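Local coordinates for protein FMN-dependent nitronate monooxygenase (Shewanella oneidensis, PDB 5LSM) that probably uses FMN and molecular oxygen to oxidise propionate 3-nitronate to 3-oxopropanoate, with release of nitrate and nitrite, as a detoxification step, at residues 70-75 and 129-134; 153-158 and 170-175; 239-244 and 337-342. All coordinates share one frame; numbering follows the deposited sequence.

Contact 1: residues 70-75 and 129-134; sequences FFCHRE and VSFHFG. With FMN (flavin mononucleotide), chain I.
F71 and F133 meet edge to face: CE2 of F133 points at the centre of the F71 ring, 3.6 Å above its plane, and the two planes stand at 58°. F71 CG lies anti to its carbonyl carbon (chi1 -70°), which sets the ring beside H132 and under F133 CE2. The far end of F71 turns its rim to the cofactor, CE1 lying 3.7 Å from FMN N3, while CB of H73 closes on CD2 of F133. H132 runs beside F71 on the same face of the sheet, its CB 3.6 Å from F71 CD1. Its imidazole presents a face to the flavin, with FMN O2 over it, 2.9 Å from ND1; NE2 is bonded to the carbonyl of H182. On the reverse side F70 CB rests on F131 CE1, and C72 SG approaches the F131 ring obliquely, 4.8 Å from its centroid, a sulfur-aromatic contact. Between these layers backbone bonds pin the parallel strands: F70 N to S130 O, H132 N to F70 O, and C72 N to H132 O, almost straight at 175°. Aromatic packing beside H132 and the bond from NE2 to H182 O probably keep the imidazole face against the flavin's pyrimidine side.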
loop_
_atom_site.group_PDB
_atom_site.type_symbol
_atom_site.label_atom_id
_atom_site.label_comp_id
_atom_site.label_asym_id
_atom_site.label_seq_id
_atom_site.Cartn_x
_atom_site.Cartn_y
_atom_site.Cartn_z
ATOM N N PHE A 70 3.518 -11.843 -21.378
ATOM C CA PHE A 70 4.112 -13.132 -21.049
ATOM C C PHE A 70 4.765 -13.141 -19.673
ATOM O O PHE A 70 5.227 -12.103 -19.186
ATOM C CB PHE A 70 5.177 -13.503 -22.081
ATOM C CG PHE A 70 4.620 -13.869 -23.407
ATOM C CD1 PHE A 70 4.424 -12.900 -24.382
ATOM C CD2 PHE A 70 4.262 -15.180 -23.679
ATOM C CE1 PHE A 70 3.899 -13.238 -25.618
ATOM C CE2 PHE A 70 3.739 -15.525 -24.915
ATOM C CZ PHE A 70 3.547 -14.548 -25.883
ATOM N N PHE A 71 4.862 -14.342 -19.097
ATOM C CA PHE A 71 5.662 -14.581 -17.902
ATOM C C PHE A 71 7.039 -15.010 -18.308
ATOM O O PHE A 71 7.172 -15.943 -19.093
ATOM C CB PHE A 71 5.074 -15.713 -17.061
ATOM C CG PHE A 71 3.789 -15.377 -16.404
ATOM C CD1 PHE A 71 3.300 -14.072 -16.395
ATOM C CD2 PHE A 71 3.079 -16.359 -15.750
ATOM C CE1 PHE A 71 2.101 -13.773 -15.770
ATOM C CE2 PHE A 71 1.891 -16.058 -15.101
ATOM C CZ PHE A 71 1.403 -14.768 -15.117
ATOM N N CYS A 72 8.053 -14.426 -17.675
ATOM C CA CYS A 72 9.432 -14.891 -17.842
ATOM C C CYS A 72 10.092 -15.113 -16.468
ATOM O O CYS A 72 11.058 -14.451 -16.089
ATOM C CB CYS A 72 10.224 -13.888 -18.665
ATOM S SG CYS A 72 10.196 -12.257 -17.930
ATOM N N HIS A 73 9.509 -16.038 -15.726
ATOM C CA HIS A 73 10.029 -16.477 -14.447
ATOM C C HIS A 73 11.035 -17.603 -14.683
ATOM O O HIS A 73 11.028 -18.254 -15.738
ATOM C CB HIS A 73 8.886 -17.001 -13.571
ATOM C CG HIS A 73 8.109 -18.127 -14.192
ATOM N ND1 HIS A 73 7.187 -17.934 -15.201
ATOM C CD2 HIS A 73 8.096 -19.455 -13.924
ATOM C CE1 HIS A 73 6.666 -19.096 -15.551
ATOM N NE2 HIS A 73 7.186 -20.032 -14.776
ATOM N N ARG A 74 11.861 -17.858 -13.676
ATOM C CA ARG A 74 12.669 -19.051 -13.653
ATOM C C ARG A 74 11.786 -20.236 -13.280
ATOM O O ARG A 74 10.952 -20.139 -12.380
ATOM C CB ARG A 74 13.816 -18.887 -12.668
ATOM C CG ARG A 74 14.635 -17.619 -12.899
ATOM C CD ARG A 74 16.113 -17.834 -12.604
ATOM N NE ARG A 74 16.380 -18.011 -11.175
ATOM C CZ ARG A 74 16.379 -17.027 -10.276
ATOM N NH1 ARG A 74 16.104 -15.774 -10.634
ATOM N NH2 ARG A 74 16.653 -17.297 -9.005
ATOM N N GLU A 75 11.887 -21.312 -14.055
ATOM C CA GLU A 75 11.245 -22.562 -13.698
ATOM C C GLU A 75 11.777 -23.025 -12.350
ATOM O O GLU A 75 12.926 -22.736 -12.013
ATOM C CB GLU A 75 11.484 -23.620 -14.769
ATOM C CG GLU A 75 10.771 -23.317 -16.080
ATOM C CD GLU A 75 10.687 -24.515 -17.003
ATOM O OE1 GLU A 75 9.899 -24.463 -17.973
ATOM O OE2 GLU A 75 11.424 -25.499 -16.775
ATOM N N VAL A 129 5.197 -5.661 -26.311
ATOM C CA VAL A 129 5.351 -6.920 -25.622
ATOM C C VAL A 129 5.676 -6.615 -24.142
ATOM O O VAL A 129 6.637 -5.894 -23.823
ATOM C CB VAL A 129 6.526 -7.711 -26.225
ATOM C CG1 VAL A 129 6.799 -8.977 -25.425
ATOM C CG2 VAL A 129 6.264 -8.042 -27.683
ATOM N N SER A 130 4.843 -7.121 -23.248
ATOM C CA SER A 130 4.999 -6.834 -21.848
ATOM C C SER A 130 5.399 -8.131 -21.190
ATOM O O SER A 130 5.040 -9.203 -21.664
ATOM C CB SER A 130 3.695 -6.278 -21.248
ATOM O OG SER A 130 2.605 -7.161 -21.492
ATOM N N PHE A 131 6.159 -8.028 -20.106
ATOM C CA PHE A 131 6.616 -9.196 -19.372
ATOM C C PHE A 131 6.273 -9.010 -17.911
ATOM O O PHE A 131 6.314 -7.891 -17.410
ATOM C CB PHE A 131 8.134 -9.386 -19.537
ATOM C CG PHE A 131 8.522 -9.914 -20.872
ATOM C CD1 PHE A 131 8.203 -11.210 -21.230
ATOM C CD2 PHE A 131 9.113 -9.095 -21.807
ATOM C CE1 PHE A 131 8.502 -11.691 -22.487
ATOM C CE2 PHE A 131 9.451 -9.585 -23.055
ATOM C CZ PHE A 131 9.145 -10.886 -23.394
ATOM N N HIS A 132 5.873 -10.103 -17.263
ATOM C CA HIS A 132 5.788 -10.189 -15.801
ATOM C C HIS A 132 6.947 -11.034 -15.220
ATOM O O HIS A 132 7.326 -12.071 -15.787
ATOM C CB HIS A 132 4.448 -10.820 -15.419
ATOM C CG HIS A 132 3.775 -10.169 -14.258
ATOM N ND1 HIS A 132 3.541 -8.815 -14.197
ATOM C CD2 HIS A 132 3.215 -10.697 -13.144
ATOM C CE1 HIS A 132 2.877 -8.532 -13.093
ATOM N NE2 HIS A 132 2.684 -9.655 -12.424
ATOM N N PHE A 133 7.444 -10.612 -14.062
ATOM C CA PHE A 133 8.601 -11.230 -13.399
ATOM C C PHE A 133 9.907 -10.958 -14.156
ATOM O O PHE A 133 10.712 -11.864 -14.347
ATOM C CB PHE A 133 8.427 -12.759 -13.191
ATOM C CG PHE A 133 7.053 -13.175 -12.749
ATOM C CD1 PHE A 133 6.478 -12.633 -11.623
ATOM C CD2 PHE A 133 6.344 -14.128 -13.458
ATOM C CE1 PHE A 133 5.197 -12.993 -11.235
ATOM C CE2 PHE A 133 5.056 -14.476 -13.093
ATOM C CZ PHE A 133 4.490 -13.922 -11.959
ATOM N N GLY A 134 10.122 -9.711 -14.565
ATOM C CA GLY A 134 11.409 -9.280 -15.146
ATOM C C GLY A 134 11.458 -9.317 -16.675
ATOM O O GLY A 134 10.556 -8.852 -17.354
HETATM N N1 FMN I . -0.216 -8.978 -15.040
HETATM C C2 FMN I . 0.506 -9.654 -15.979
HETATM O O2 FMN I . 1.638 -9.221 -16.313
HETATM N N3 FMN I . 0.061 -10.793 -16.549
HETATM C C4 FMN I . -1.131 -11.322 -16.230
HETATM O O4 FMN I . -1.538 -12.377 -16.747
HETATM C C4A FMN I . -1.956 -10.642 -15.213
HETATM N N5 FMN I . -3.160 -11.115 -14.887
HETATM C C5A FMN I . -3.954 -10.469 -14.015
HETATM C C6 FMN I . -5.207 -11.017 -13.750
HETATM C C7 FMN I . -6.074 -10.394 -12.876
HETATM C C7M FMN I . -7.406 -11.045 -12.603
HETATM C C8 FMN I . -5.656 -9.128 -12.208
HETATM C C8M FMN I . -6.602 -8.453 -11.239
HETATM C C9 FMN I . -4.393 -8.575 -12.468
HETATM C C9A FMN I . -3.508 -9.205 -13.358
HETATM N N10 FMN I . -2.225 -8.677 -13.708
HETATM C C10 FMN I . -1.431 -9.400 -14.625
HETATM C "C1'" FMN I . -1.673 -7.455 -13.096
HETATM C "C2'" FMN I . -2.082 -6.209 -13.862
HETATM O "O2'" FMN I . -1.233 -6.070 -15.015
HETATM C "C3'" FMN I . -1.974 -4.956 -12.981
HETATM O "O3'" FMN I . -0.718 -4.959 -12.293
HETATM C "C4'" FMN I . -3.065 -4.844 -11.914
HETATM O "O4'" FMN I . -4.339 -5.333 -12.351
HETATM C "C5'" FMN I . -3.171 -3.385 -11.500
HETATM O "O5'" FMN I . -4.033 -3.221 -10.376
HETATM P P FMN I . -5.633 -3.100 -10.484
HETATM O O1P FMN I . -5.953 -2.388 -11.780
HETATM O O2P FMN I . -5.984 -2.308 -9.251
HETATM O O3P FMN I . -6.053 -4.527 -10.459
#

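Contact 2: residues 153-158 and 170-175; sequences STATTV and DAIIAQ
T154 packs its methyl against the chain of Q175, CG2 lying 3.3 Å from CG, in a close side-chain meeting between these two parallel strands. The T154 methyl comes at Q175 broadside, whereas T156 lies alongside Q175 and brings its own CG2 equally close, 3.3 Å from OE1. With chi1 at 59°, Q175 CG is wedged between its backbone N and carbonyl carbon, which, with a bend at chi2, brings CG against the T154 methyl and the amide beside that of T156. The amide accepts a hydrogen bond from G184 N through OE1 and gives a weak one to FMN O3' through NE2. Replacing Q175 by alanine is likely to leave G184 N without this acceptor and the ribityl hydroxyl without that weak bond, and to open a gap beside the T154 and T156 methyls. T154 also sets OG1 3.6 Å from I173 CB, and on the other face A155 CB meets I172 CG2. The backbones are closest at T154 and I173, flanked by I173 N to S153 O at 2.8 Å and A155 N to I173 O at 2.7 Å; the bond from Q175 N to A155 O is longer and more bent, at 144°. S153 turns its hydroxyl to G134 O of the next strand, while its carbonyl stays in the sheet. The grip slackens at the partly exposed T157, V158 and D170, which do not meet across the segments. The short strand axes are turned by 45°, and helix 158-166 makes the beta-alpha-beta crossover between them, covering A155 and I172 with A161, while helix 197-207 adds I204 against A155 and A174.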
loop_
_atom_site.group_PDB
_atom_site.type_symbol
_atom_site.label_atom_id
_atom_site.label_comp_id
_atom_site.label_asym_id
_atom_site.label_seq_id
_atom_site.Cartn_x
_atom_site.Cartn_y
_atom_site.Cartn_z
ATOM N N SER A 153 7.948 -3.881 -18.826
ATOM C CA SER A 153 7.928 -4.875 -17.747
ATOM C C SER A 153 7.573 -4.242 -16.422
ATOM O O SER A 153 7.521 -3.015 -16.307
ATOM C CB SER A 153 9.263 -5.595 -17.619
ATOM O OG SER A 153 9.234 -6.505 -16.520
ATOM N N THR A 154 7.288 -5.084 -15.431
ATOM C CA THR A 154 6.751 -4.602 -14.168
ATOM C C THR A 154 7.881 -4.436 -13.122
ATOM O O THR A 154 8.758 -5.273 -13.006
ATOM C CB THR A 154 5.598 -5.524 -13.659
ATOM O OG1 THR A 154 4.378 -5.232 -14.369
ATOM C CG2 THR A 154 5.347 -5.323 -12.182
ATOM N N ALA A 155 7.899 -3.298 -12.445
ATOM C CA ALA A 155 8.787 -3.062 -11.310
ATOM C C ALA A 155 7.959 -2.884 -10.059
ATOM O O ALA A 155 6.995 -2.113 -10.072
ATOM C CB ALA A 155 9.600 -1.812 -11.548
ATOM N N THR A 156 8.340 -3.567 -8.979
ATOM C CA THR A 156 7.716 -3.348 -7.664
ATOM C C THR A 156 8.605 -2.616 -6.670
ATOM O O THR A 156 8.199 -2.395 -5.529
ATOM C CB THR A 156 7.269 -4.662 -6.991
ATOM O OG1 THR A 156 8.417 -5.460 -6.644
ATOM C CG2 THR A 156 6.312 -5.442 -7.898
ATOM N N THR A 157 9.809 -2.247 -7.096
ATOM C CA THR A 157 10.689 -1.408 -6.306
ATOM C C THR A 157 11.496 -0.507 -7.253
ATOM O O THR A 157 11.539 -0.740 -8.461
ATOM C CB THR A 157 11.704 -2.253 -5.506
ATOM O OG1 THR A 157 12.508 -3.021 -6.419
ATOM C CG2 THR A 157 11.011 -3.176 -4.516
ATOM N N VAL A 158 12.228 0.435 -6.672
ATOM C CA VAL A 158 13.156 1.261 -7.411
ATOM C C VAL A 158 14.330 0.477 -7.996
ATOM O O VAL A 158 14.772 0.767 -9.107
ATOM C CB VAL A 158 13.680 2.434 -6.547
ATOM C CG1 VAL A 158 14.739 3.219 -7.301
ATOM C CG2 VAL A 158 12.525 3.353 -6.184
ATOM N N ASP A 170 11.593 -0.225 -22.612
ATOM C CA ASP A 170 11.181 1.030 -23.209
ATOM C C ASP A 170 10.320 1.817 -22.236
ATOM O O ASP A 170 10.258 3.041 -22.312
ATOM C CB ASP A 170 10.444 0.778 -24.530
ATOM C CG ASP A 170 11.390 0.295 -25.640
ATOM O OD1 ASP A 170 12.183 1.136 -26.131
ATOM O OD2 ASP A 170 11.368 -0.919 -25.996
ATOM N N ALA A 171 9.643 1.097 -21.338
ATOM C CA ALA A 171 8.856 1.699 -20.256
ATOM C C ALA A 171 8.760 0.719 -19.098
ATOM O O ALA A 171 8.908 -0.496 -19.285
ATOM C CB ALA A 171 7.461 2.058 -20.742
ATOM N N ILE A 172 8.416 1.252 -17.934
ATOM C CA ILE A 172 8.334 0.504 -16.695
ATOM C C ILE A 172 6.912 0.568 -16.181
ATOM O O ILE A 172 6.362 1.659 -16.053
ATOM C CB ILE A 172 9.236 1.158 -15.628
ATOM C CG1 ILE A 172 10.686 1.077 -16.065
ATOM C CG2 ILE A 172 9.059 0.485 -14.251
ATOM C CD1 ILE A 172 11.637 1.762 -15.106
ATOM N N ILE A 173 6.331 -0.576 -15.820
ATOM C CA ILE A 173 5.049 -0.578 -15.112
ATOM C C ILE A 173 5.326 -0.605 -13.601
ATOM O O ILE A 173 5.860 -1.583 -13.080
ATOM C CB ILE A 173 4.166 -1.796 -15.488
ATOM C CG1 ILE A 173 3.921 -1.882 -17.000
ATOM C CG2 ILE A 173 2.828 -1.706 -14.775
ATOM C CD1 ILE A 173 3.610 -3.288 -17.480
ATOM N N ALA A 174 4.980 0.478 -12.912
ATOM C CA ALA A 174 5.113 0.540 -11.458
ATOM C C ALA A 174 3.865 -0.014 -10.797
ATOM O O ALA A 174 2.867 0.697 -10.725
ATOM C CB ALA A 174 5.298 1.996 -11.037
ATOM N N GLN A 175 3.873 -1.278 -10.355
ATOM C CA GLN A 175 2.666 -1.795 -9.641
ATOM C C GLN A 175 2.777 -1.724 -8.146
ATOM O O GLN A 175 3.538 -2.457 -7.538
ATOM C CB GLN A 175 2.193 -3.191 -10.067
ATOM C CG GLN A 175 3.213 -4.262 -9.881
ATOM C CD GLN A 175 2.633 -5.623 -9.530
ATOM O OE1 GLN A 175 3.332 -6.444 -8.981
ATOM N NE2 GLN A 175 1.381 -5.871 -9.875
#

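Contact 3: residues 239-244 and 337-342; sequences TAYLLC and ADLTRS. With FMN (flavin mononucleotide), chain I.
A loop-to-helix contact joins Y241 and L339 with T340 on the outer side of the barrel, where the segment following strand 234-237 meets the C-terminal helix 336-342. One polar bond and one inserted leucine carry it. The Y241 hydroxyl gives its proton to T340 OG1 at 2.6 Å, and that oxygen lies near the plane of the phenol ring, at its edge. T340 OG1 in turn donates to A336 O within its own helix, so the single oxygen accepts from the tyrosine and donates back to the backbone, which fixes its orientation. L339 extends from the helix with CG opposite its backbone N, chi1 -166°, and this carries CD2 into the loop. That methyl sits 3.2 Å from A240 O and 3.4 Å from C244 SG, and approaches Y241 CD1 obliquely at 4.0 Å. The sulfur is brought there by a type I turn from Y241 to C244, closed by C244 N on Y241 O. V32 of helix 26-35 packs against both Y241 and T340, so that helix flanks the junction. At the start of the same loop T239 holds the cofactor: its N reaches FMN O3P at 3.1 Å, and its OG1, itself bonded to G325 N, reaches that oxygen at 2.5 Å. Helix 336-342 packs on the residues that follow T239, not on T239 itself. G238 N and G217 N are further FMN donors, and such amides at the ends of the last two barrel strands are consistent with the phosphate-binding site common to FMN-dependent TIM barrels.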
loop_
_atom_site.group_PDB
_atom_site.type_symbol
_atom_site.label_atom_id
_atom_site.label_comp_id
_atom_site.label_asym_id
_atom_site.label_seq_id
_atom_site.Cartn_x
_atom_site.Cartn_y
_atom_site.Cartn_z
ATOM N N THR A 239 -8.479 -4.400 -12.459
ATOM C CA THR A 239 -9.674 -4.790 -11.732
ATOM C C THR A 239 -10.969 -4.132 -12.249
ATOM O O THR A 239 -12.019 -4.760 -12.238
ATOM C CB THR A 239 -9.487 -4.483 -10.250
ATOM O OG1 THR A 239 -8.391 -5.254 -9.750
ATOM C CG2 THR A 239 -10.738 -4.805 -9.461
ATOM N N ALA A 240 -10.883 -2.900 -12.745
ATOM C CA ALA A 240 -12.081 -2.142 -13.106
ATOM C C ALA A 240 -12.688 -2.556 -14.455
ATOM O O ALA A 240 -13.825 -2.210 -14.743
ATOM C CB ALA A 240 -11.799 -0.645 -13.087
ATOM N N TYR A 241 -11.970 -3.357 -15.238
ATOM C CA TYR A 241 -12.568 -4.008 -16.421
ATOM C C TYR A 241 -13.293 -5.347 -16.154
ATOM O O TYR A 241 -13.891 -5.903 -17.067
ATOM C CB TYR A 241 -11.502 -4.245 -17.492
ATOM C CG TYR A 241 -11.053 -3.003 -18.204
ATOM C CD1 TYR A 241 -11.869 -2.398 -19.141
ATOM C CD2 TYR A 241 -9.786 -2.442 -17.965
ATOM C CE1 TYR A 241 -11.452 -1.259 -19.822
ATOM C CE2 TYR A 241 -9.338 -1.337 -18.680
ATOM C CZ TYR A 241 -10.185 -0.744 -19.604
ATOM O OH TYR A 241 -9.792 0.370 -20.311
ATOM N N LEU A 242 -13.212 -5.881 -14.931
ATOM C CA LEU A 242 -13.548 -7.298 -14.693
ATOM C C LEU A 242 -15.041 -7.620 -14.768
ATOM O O LEU A 242 -15.421 -8.794 -14.789
ATOM C CB LEU A 242 -13.017 -7.767 -13.337
ATOM C CG LEU A 242 -11.506 -7.957 -13.226
ATOM C CD1 LEU A 242 -11.131 -8.252 -11.778
ATOM C CD2 LEU A 242 -11.004 -9.049 -14.160
ATOM N N LEU A 243 -15.884 -6.592 -14.783
ATOM C CA LEU A 243 -17.315 -6.798 -14.928
ATOM C C LEU A 243 -17.809 -6.430 -16.323
ATOM O O LEU A 243 -19.014 -6.526 -16.591
ATOM C CB LEU A 243 -18.092 -5.976 -13.886
ATOM C CG LEU A 243 -17.982 -6.397 -12.421
ATOM C CD1 LEU A 243 -18.971 -5.601 -11.582
ATOM C CD2 LEU A 243 -18.230 -7.878 -12.262
ATOM N N CYS A 244 -16.905 -5.977 -17.190
ATOM C CA CYS A 244 -17.274 -5.641 -18.575
ATOM C C CYS A 244 -17.719 -6.897 -19.303
ATOM O O CYS A 244 -17.186 -7.978 -19.049
ATOM C CB CYS A 244 -16.087 -5.034 -19.321
ATOM S SG CYS A 244 -15.595 -3.421 -18.686
ATOM N N ALA A 337 -15.168 -0.358 -24.072
ATOM C CA ALA A 337 -14.892 0.861 -24.840
ATOM C C ALA A 337 -15.501 2.098 -24.156
ATOM O O ALA A 337 -14.811 3.105 -23.964
ATOM C CB ALA A 337 -15.408 0.717 -26.262
ATOM N N ASP A 338 -16.762 1.991 -23.731
ATOM C CA ASP A 338 -17.423 3.061 -22.968
ATOM C C ASP A 338 -16.648 3.369 -21.691
ATOM O O ASP A 338 -16.393 4.542 -21.363
ATOM C CB ASP A 338 -18.865 2.678 -22.582
ATOM C CG ASP A 338 -19.810 2.543 -23.795
ATOM O OD1 ASP A 338 -19.632 3.269 -24.798
ATOM O OD2 ASP A 338 -20.780 1.746 -23.705
ATOM N N LEU A 339 -16.250 2.307 -20.991
ATOM C CA LEU A 339 -15.489 2.434 -19.727
ATOM C C LEU A 339 -14.109 3.055 -19.946
ATOM O O LEU A 339 -13.684 3.926 -19.181
ATOM C CB LEU A 339 -15.346 1.062 -19.064
ATOM C CG LEU A 339 -14.895 1.008 -17.620
ATOM C CD1 LEU A 339 -15.803 1.788 -16.683
ATOM C CD2 LEU A 339 -14.823 -0.442 -17.192
ATOM N N THR A 340 -13.431 2.655 -21.015
ATOM C CA THR A 340 -12.127 3.244 -21.340
ATOM C C THR A 340 -12.194 4.753 -21.515
ATOM O O THR A 340 -11.290 5.469 -21.078
ATOM C CB THR A 340 -11.500 2.609 -22.586
ATOM O OG1 THR A 340 -11.189 1.230 -22.309
ATOM C CG2 THR A 340 -10.244 3.336 -22.978
ATOM N N ARG A 341 -13.292 5.235 -22.082
ATOM C CA ARG A 341 -13.555 6.671 -22.165
ATOM C C ARG A 341 -13.940 7.337 -20.829
ATOM O O ARG A 341 -13.630 8.504 -20.636
ATOM C CB ARG A 341 -14.653 6.949 -23.198
ATOM C CG ARG A 341 -14.281 6.623 -24.633
ATOM C CD ARG A 341 -15.497 6.639 -25.563
ATOM N NE ARG A 341 -15.215 5.797 -26.722
ATOM C CZ ARG A 341 -15.855 4.677 -27.047
ATOM N NH1 ARG A 341 -16.980 4.310 -26.440
ATOM N NH2 ARG A 341 -15.389 3.946 -28.050
ATOM N N SER A 342 -14.657 6.634 -19.944
ATOM C CA SER A 342 -14.809 7.088 -18.524
ATOM C C SER A 342 -13.491 7.689 -18.006
ATOM O O SER A 342 -13.486 8.729 -17.338
ATOM C CB SER A 342 -15.214 5.931 -17.570
HETATM N N1 FMN I . -0.216 -8.978 -15.040
HETATM C C2 FMN I . 0.506 -9.654 -15.979
HETATM O O2 FMN I . 1.638 -9.221 -16.313
HETATM N N3 FMN I . 0.061 -10.793 -16.549
HETATM C C4 FMN I . -1.131 -11.322 -16.230
HETATM O O4 FMN I . -1.538 -12.377 -16.747
HETATM C C4A FMN I . -1.956 -10.642 -15.213
HETATM N N5 FMN I . -3.160 -11.115 -14.887
HETATM C C5A FMN I . -3.954 -10.469 -14.015
HETATM C C6 FMN I . -5.207 -11.017 -13.750
HETATM C C7 FMN I . -6.074 -10.394 -12.876
HETATM C C7M FMN I . -7.406 -11.045 -12.603
HETATM C C8 FMN I . -5.656 -9.128 -12.208
HETATM C C8M FMN I . -6.602 -8.453 -11.239
HETATM C C9 FMN I . -4.393 -8.575 -12.468
HETATM C C9A FMN I . -3.508 -9.205 -13.358
HETATM N N10 FMN I . -2.225 -8.677 -13.708
HETATM C C10 FMN I . -1.431 -9.400 -14.625
HETATM C "C1'" FMN I . -1.673 -7.455 -13.096
HETATM C "C2'" FMN I . -2.082 -6.209 -13.862
HETATM O "O2'" FMN I . -1.233 -6.070 -15.015
HETATM C "C3'" FMN I . -1.974 -4.956 -12.981
HETATM O "O3'" FMN I . -0.718 -4.959 -12.293
HETATM C "C4'" FMN I . -3.065 -4.844 -11.914
HETATM O "O4'" FMN I . -4.339 -5.333 -12.351
HETATM C "C5'" FMN I . -3.171 -3.385 -11.500
HETATM O "O5'" FMN I . -4.033 -3.221 -10.376
HETATM P P FMN I . -5.633 -3.100 -10.484
HETATM O O1P FMN I . -5.953 -2.388 -11.780
HETATM O O2P FMN I . -5.984 -2.308 -9.251
HETATM O O3P FMN I . -6.053 -4.527 -10.459
#

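Followed from the N terminus, the three contacts illustrate how a TIM barrel assembles its cofactor site from separate closures. Contact 1 comes first, bringing strands 66-71 and 128-132 together across 53 intervening residues, about half of them helical. Contact 2 follows, closing the much shorter excursion through helix 158-166. Contact 3 spans the longest interval, 92 residues, and returns the end of the chain to the loop behind strand 234-237. All are in series; none nests or crosses. Contacts 1 and 2 join directly, since strands 128-132 and 150-155 are neighbours in the sheet. Contact 3 stands apart, its centre about 25 Å from that of contact 1, yet FMN touches all three.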